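Local coordinates for beta-N-acetylhexosaminidase (Streptomyces plicatus, PDB 1JAK), which hydrolyses terminal beta-linked N-acetylhexosamine residues from glycans, as a family 20 glycoside hydrolase using substrate-assisted catalysis, at residues L130-K136 with P494-A499; G361-Q365 with T388-L392. All coordinates share one frame; numbering follows the deposited sequence.

Interaction 1. Residues L130-K136 with P494-A499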
loop_
_atom_site.group_PDB
_atom_site.type_symbol
_atom_site.label_atom_id
_atom_site.label_comp_id
_atom_site.label_asym_id
_atom_site.label_seq_id
_atom_site.Cartn_x
_atom_site.Cartn_y
_atom_site.Cartn_z
ATOM N N LEU A 130 10.687 12.693 -16.047
ATOM C CA LEU A 130 11.099 14.079 -15.860
ATOM C C LEU A 130 12.254 14.070 -14.857
ATOM O O LEU A 130 12.435 13.091 -14.128
ATOM C CB LEU A 130 9.926 14.908 -15.325
ATOM C CG LEU A 130 8.838 15.214 -16.358
ATOM C CD1 LEU A 130 7.592 15.753 -15.670
ATOM C CD2 LEU A 130 9.377 16.225 -17.365
ATOM N N PRO A 131 13.060 15.147 -14.818
ATOM C CA PRO A 131 14.208 15.262 -13.908
ATOM C C PRO A 131 13.839 15.453 -12.437
ATOM O O PRO A 131 12.730 15.873 -12.116
ATOM C CB PRO A 131 14.969 16.457 -14.472
ATOM C CG PRO A 131 13.854 17.334 -14.963
ATOM C CD PRO A 131 12.950 16.344 -15.672
ATOM N N PRO A 132 14.780 15.154 -11.525
ATOM C CA PRO A 132 14.582 15.280 -10.075
ATOM C C PRO A 132 14.051 16.646 -9.647
ATOM O O PRO A 132 13.339 16.759 -8.652
ATOM C CB PRO A 132 15.976 15.013 -9.512
ATOM C CG PRO A 132 16.570 14.073 -10.509
ATOM C CD PRO A 132 16.144 14.682 -11.823
ATOM N N ALA A 133 14.409 17.681 -10.401
ATOM C CA ALA A 133 13.975 19.038 -10.092
ATOM C C ALA A 133 12.453 19.153 -10.035
ATOM O O ALA A 133 11.916 20.076 -9.424
ATOM C CB ALA A 133 14.532 20.011 -11.133
ATOM N N VAL A 134 11.762 18.210 -10.667
ATOM C CA VAL A 134 10.302 18.225 -10.690
ATOM C C VAL A 134 9.705 18.099 -9.283
ATOM O O VAL A 134 8.541 18.445 -9.057
ATOM C CB VAL A 134 9.758 17.086 -11.599
ATOM C CG1 VAL A 134 9.914 15.736 -10.911
ATOM C CG2 VAL A 134 8.301 17.349 -11.965
ATOM N N GLU A 135 10.514 17.626 -8.338
ATOM C CA GLU A 135 10.075 17.442 -6.955
ATOM C C GLU A 135 10.121 18.720 -6.113
ATOM O O GLU A 135 9.558 18.763 -5.020
ATOM C CB GLU A 135 10.939 16.385 -6.260
ATOM C CG GLU A 135 10.903 14.990 -6.873
ATOM C CD GLU A 135 9.538 14.331 -6.783
ATOM O OE1 GLU A 135 8.732 14.715 -5.906
ATOM O OE2 GLU A 135 9.276 13.414 -7.586
ATOM N N LYS A 136 10.797 19.751 -6.614
ATOM C CA LYS A 136 10.927 21.011 -5.881
ATOM C C LYS A 136 9.623 21.805 -5.783
ATOM O O LYS A 136 8.716 21.634 -6.596
ATOM C CB LYS A 136 12.003 21.884 -6.531
ATOM C CG LYS A 136 13.366 21.209 -6.639
ATOM C CD LYS A 136 13.989 20.957 -5.274
ATOM C CE LYS A 136 14.291 22.263 -4.552
ATOM N NZ LYS A 136 15.010 22.042 -3.267
ATOM N N PRO A 494 18.293 11.325 -6.187
ATOM C CA PRO A 494 18.088 12.769 -6.346
ATOM C C PRO A 494 16.628 13.207 -6.258
ATOM O O PRO A 494 16.338 14.327 -5.837
ATOM C CB PRO A 494 18.720 13.060 -7.706
ATOM C CG PRO A 494 18.543 11.773 -8.447
ATOM C CD PRO A 494 18.885 10.741 -7.401
ATOM N N TYR A 495 15.712 12.328 -6.656
ATOM C CA TYR A 495 14.290 12.646 -6.586
ATOM C C TYR A 495 13.842 12.693 -5.127
ATOM O O TYR A 495 13.144 13.615 -4.708
ATOM C CB TYR A 495 13.459 11.596 -7.335
ATOM C CG TYR A 495 13.666 11.593 -8.834
ATOM C CD1 TYR A 495 14.808 11.027 -9.398
ATOM C CD2 TYR A 495 12.725 12.172 -9.686
ATOM C CE1 TYR A 495 15.013 11.036 -10.775
ATOM C CE2 TYR A 495 12.918 12.188 -11.067
ATOM C CZ TYR A 495 14.065 11.619 -11.602
ATOM O OH TYR A 495 14.273 11.636 -12.964
ATOM N N TRP A 496 14.252 11.696 -4.349
ATOM C CA TRP A 496 13.870 11.655 -2.947
ATOM C C TRP A 496 14.476 12.817 -2.170
ATOM O O TRP A 496 13.821 13.408 -1.313
ATOM C CB TRP A 496 14.265 10.308 -2.334
ATOM C CG TRP A 496 13.511 9.168 -2.956
ATOM C CD1 TRP A 496 12.275 9.230 -3.544
ATOM C CD2 TRP A 496 13.908 7.793 -3.008
ATOM N NE1 TRP A 496 11.880 7.982 -3.956
ATOM C CE2 TRP A 496 12.862 7.079 -3.639
ATOM C CE3 TRP A 496 15.044 7.093 -2.582
ATOM C CZ2 TRP A 496 12.919 5.697 -3.853
ATOM C CZ3 TRP A 496 15.101 5.715 -2.797
ATOM C CH2 TRP A 496 14.041 5.035 -3.426
ATOM N N GLU A 497 15.724 13.153 -2.483
ATOM C CA GLU A 497 16.395 14.268 -1.824
ATOM C C GLU A 497 15.639 15.563 -2.109
ATOM O O GLU A 497 15.368 16.348 -1.202
ATOM C CB GLU A 497 17.837 14.384 -2.327
ATOM C CG GLU A 497 18.760 13.296 -1.798
ATOM C CD GLU A 497 20.111 13.291 -2.486
ATOM O OE1 GLU A 497 20.523 14.352 -3.001
ATOM O OE2 GLU A 497 20.766 12.227 -2.498
ATOM N N ALA A 498 15.292 15.773 -3.374
ATOM C CA ALA A 498 14.566 16.971 -3.778
ATOM C C ALA A 498 13.165 17.017 -3.169
ATOM O O ALA A 498 12.640 18.094 -2.883
ATOM C CB ALA A 498 14.478 17.035 -5.301
ATOM N N ALA A 499 12.569 15.844 -2.962
ATOM C CA ALA A 499 11.224 15.744 -2.400
ATOM C C ALA A 499 11.195 15.746 -0.872
ATOM O O ALA A 499 10.124 15.826 -0.268
ATOM C CB ALA A 499 10.539 14.483 -2.925
HETATM O O HOH W 1 10.252 19.335 -1.844
HETATM O O HOH W 2 13.914 20.211 -1.660
#

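Interaction 2. Residues G361-Q365 with T388-L392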
loop_
_atom_site.group_PDB
_atom_site.type_symbol
_atom_site.label_atom_id
_atom_site.label_comp_id
_atom_site.label_asym_id
_atom_site.label_seq_id
_atom_site.Cartn_x
_atom_site.Cartn_y
_atom_site.Cartn_z
ATOM N N GLY A 361 -14.459 -17.425 -1.653
ATOM C CA GLY A 361 -14.161 -16.058 -2.044
ATOM C C GLY A 361 -13.159 -15.340 -1.160
ATOM O O GLY A 361 -12.692 -14.252 -1.495
ATOM N N ALA A 362 -12.817 -15.943 -0.031
ATOM C CA ALA A 362 -11.872 -15.321 0.887
ATOM C C ALA A 362 -10.451 -15.271 0.347
ATOM O O ALA A 362 -10.076 -16.040 -0.540
ATOM C CB ALA A 362 -11.886 -16.062 2.217
ATOM N N LEU A 363 -9.668 -14.336 0.878
ATOM C CA LEU A 363 -8.262 -14.203 0.521
ATOM C C LEU A 363 -7.498 -14.258 1.836
ATOM O O LEU A 363 -8.009 -13.820 2.864
ATOM C CB LEU A 363 -7.959 -12.854 -0.140
ATOM C CG LEU A 363 -8.465 -12.542 -1.547
ATOM C CD1 LEU A 363 -9.930 -12.157 -1.492
ATOM C CD2 LEU A 363 -7.644 -11.392 -2.120
ATOM N N VAL A 364 -6.296 -14.820 1.817
ATOM C CA VAL A 364 -5.486 -14.847 3.028
ATOM C C VAL A 364 -4.161 -14.174 2.728
ATOM O O VAL A 364 -3.627 -14.283 1.622
ATOM C CB VAL A 364 -5.243 -16.280 3.568
ATOM C CG1 VAL A 364 -6.560 -16.867 4.059
ATOM C CG2 VAL A 364 -4.612 -17.160 2.500
ATOM N N GLN A 365 -3.646 -13.451 3.716
ATOM C CA GLN A 365 -2.391 -12.735 3.558
ATOM C C GLN A 365 -1.269 -13.491 4.255
ATOM O O GLN A 365 -1.221 -13.562 5.484
ATOM C CB GLN A 365 -2.517 -11.324 4.138
ATOM C CG GLN A 365 -1.365 -10.412 3.753
ATOM C CD GLN A 365 -1.551 -8.986 4.235
ATOM O OE1 GLN A 365 -2.659 -8.572 4.595
ATOM N NE2 GLN A 365 -0.466 -8.222 4.231
ATOM N N THR A 388 -8.731 -20.347 -2.319
ATOM C CA THR A 388 -8.475 -19.151 -1.522
ATOM C C THR A 388 -7.394 -18.319 -2.201
ATOM O O THR A 388 -6.350 -18.843 -2.586
ATOM C CB THR A 388 -8.005 -19.513 -0.095
ATOM O OG1 THR A 388 -9.016 -20.290 0.556
ATOM C CG2 THR A 388 -7.746 -18.248 0.722
ATOM N N GLY A 389 -7.648 -17.022 -2.359
ATOM C CA GLY A 389 -6.666 -16.158 -2.989
ATOM C C GLY A 389 -5.514 -15.884 -2.041
ATOM O O GLY A 389 -5.715 -15.784 -0.834
ATOM N N LEU A 390 -4.308 -15.759 -2.584
ATOM C CA LEU A 390 -3.128 -15.510 -1.766
ATOM C C LEU A 390 -2.510 -14.134 -1.970
ATOM O O LEU A 390 -2.252 -13.722 -3.098
ATOM C CB LEU A 390 -2.059 -16.563 -2.057
ATOM C CG LEU A 390 -1.939 -17.779 -1.140
ATOM C CD1 LEU A 390 -3.294 -18.392 -0.866
ATOM C CD2 LEU A 390 -0.996 -18.779 -1.793
ATOM N N ILE A 391 -2.280 -13.432 -0.863
ATOM C CA ILE A 391 -1.635 -12.122 -0.887
ATOM C C ILE A 391 -0.298 -12.390 -0.207
ATOM O O ILE A 391 -0.265 -12.801 0.953
ATOM C CB ILE A 391 -2.414 -11.088 -0.057
ATOM C CG1 ILE A 391 -3.782 -10.826 -0.693
ATOM C CG2 ILE A 391 -1.608 -9.800 0.048
ATOM C CD1 ILE A 391 -4.766 -10.158 0.247
ATOM N N LEU A 392 0.802 -12.171 -0.917
ATOM C CA LEU A 392 2.114 -12.443 -0.344
ATOM C C LEU A 392 2.826 -11.237 0.254
ATOM O O LEU A 392 3.070 -10.251 -0.435
ATOM C CB LEU A 392 3.021 -13.085 -1.400
ATOM C CG LEU A 392 2.509 -14.390 -2.021
ATOM C CD1 LEU A 392 3.523 -14.897 -3.037
ATOM C CD2 LEU A 392 2.277 -15.432 -0.931
#

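Interaction 1. Residues L130-K136 with P494-A499
Tyr495 reaches from helix 493-499 to the turn that follows helix 116-129 and meets it in two ways, through its hydroxyl and through a ring face. The polar contact is one direct hydrogen bond, in which Tyr495 OH donates to Leu130 O at 2.6 Å. The carbonyl oxygen lies at the ring edge, in its plane, while the hydroxyl sits 20° out of the carbonyl plane. The residue accepting the bond is the first to leave the helical conformation.

Apolar contacts make up most of the rest. Pro132 lays CG over one face of the tyrosine in a CH-pi contact, 3.7 Å from the ring centroid and displaced toward the rim. The same CG touches Pro494 CG, also at 3.7 Å, which places Pro132 against two consecutive residues of the helix. One turn on, Ala498 CB packs on Glu135 CB at 3.7 Å. With chi2 at -65°, the Glu135 chain is bent, and OE1 lies 3.5 Å from Ala499 CB; the carboxylate's salt bridge is to Arg185.

Water carries the remaining polar links. Ala498 O accepts from two waters, one of which takes a hydrogen bond from Lys136 NZ and the other donates weakly to Glu135 O.

The chemistry thus grades from a buried, directional tyrosine anchor to a hydrated margin, joining the C-terminal helix to a turn of the family 20 domain 2 region.

Interaction 2. Residues G361-Q365 with T388-L392
Three backbone hydrogen bonds join Ala362, Val364, Gly389 and Ile391 in a parallel ladder. Gly389 N donates to Ala362 O at 3.2 Å. Next, Val364 N gives its hydrogen to Gly389 O at 2.9 Å, and Ile391 N to Val364 O at 3.0 Å. Val364 therefore uses both its N-H and its carbonyl on this neighbour, whereas on the other side Leu363 makes backbone bonds to Val347 and Gly349, and Gln365 to Gly349 and His351. Leu390, in turn, bonds to Ala439. The acceptor Gly389 O also receives a CA-H...O contact from Leu363 CA, and Ile391 O receives another from Gln365 CA at 3.4 Å.

These strands, linked through helix 374-385, form a beta-alpha-beta unit of the catalytic (beta/alpha)8 barrel. Leu363, Gln365 and Ile391 share one sheet face, where Leu363 CD2 meets Ile391 CD1 at 3.9 Å. Gln365 CG, turned anti to the backbone N (chi1 -168°), touches Ile391 CG2 at 3.8 Å, and its chain runs on extended to the amide. There OE1 accepts from His315 NE2, while NE2 bonds to Ser393 OG and weakly to Glu444 OE2, so both ends of this buried amide are engaged. On the face of Val364 and Leu390, Val364 CG2 touches Leu390 CD1 at 3.8 Å, and it meets Thr388 CG2, just before the strand, at the same distance.

Interaction 2 is nested, along the chain, inside the long loop closed by interaction 1, yet the two lie on opposite sides of the chain's centre. Their centres are 37 Å apart and their nearest atoms about 19 Å, without touching. They illustrate two levels of construction: 361-365 with 388-392 builds the barrel wall locally, while 130-136 with 494-499 brings distant parts of the sequence together. Interaction 2 is the one near the pocket: the Gln365 side chain is about 7 Å from the bound isofagomine-type inhibitor and touches Trp350, a pocket residue. None of the residues of interaction 1 is among those that line the pocket.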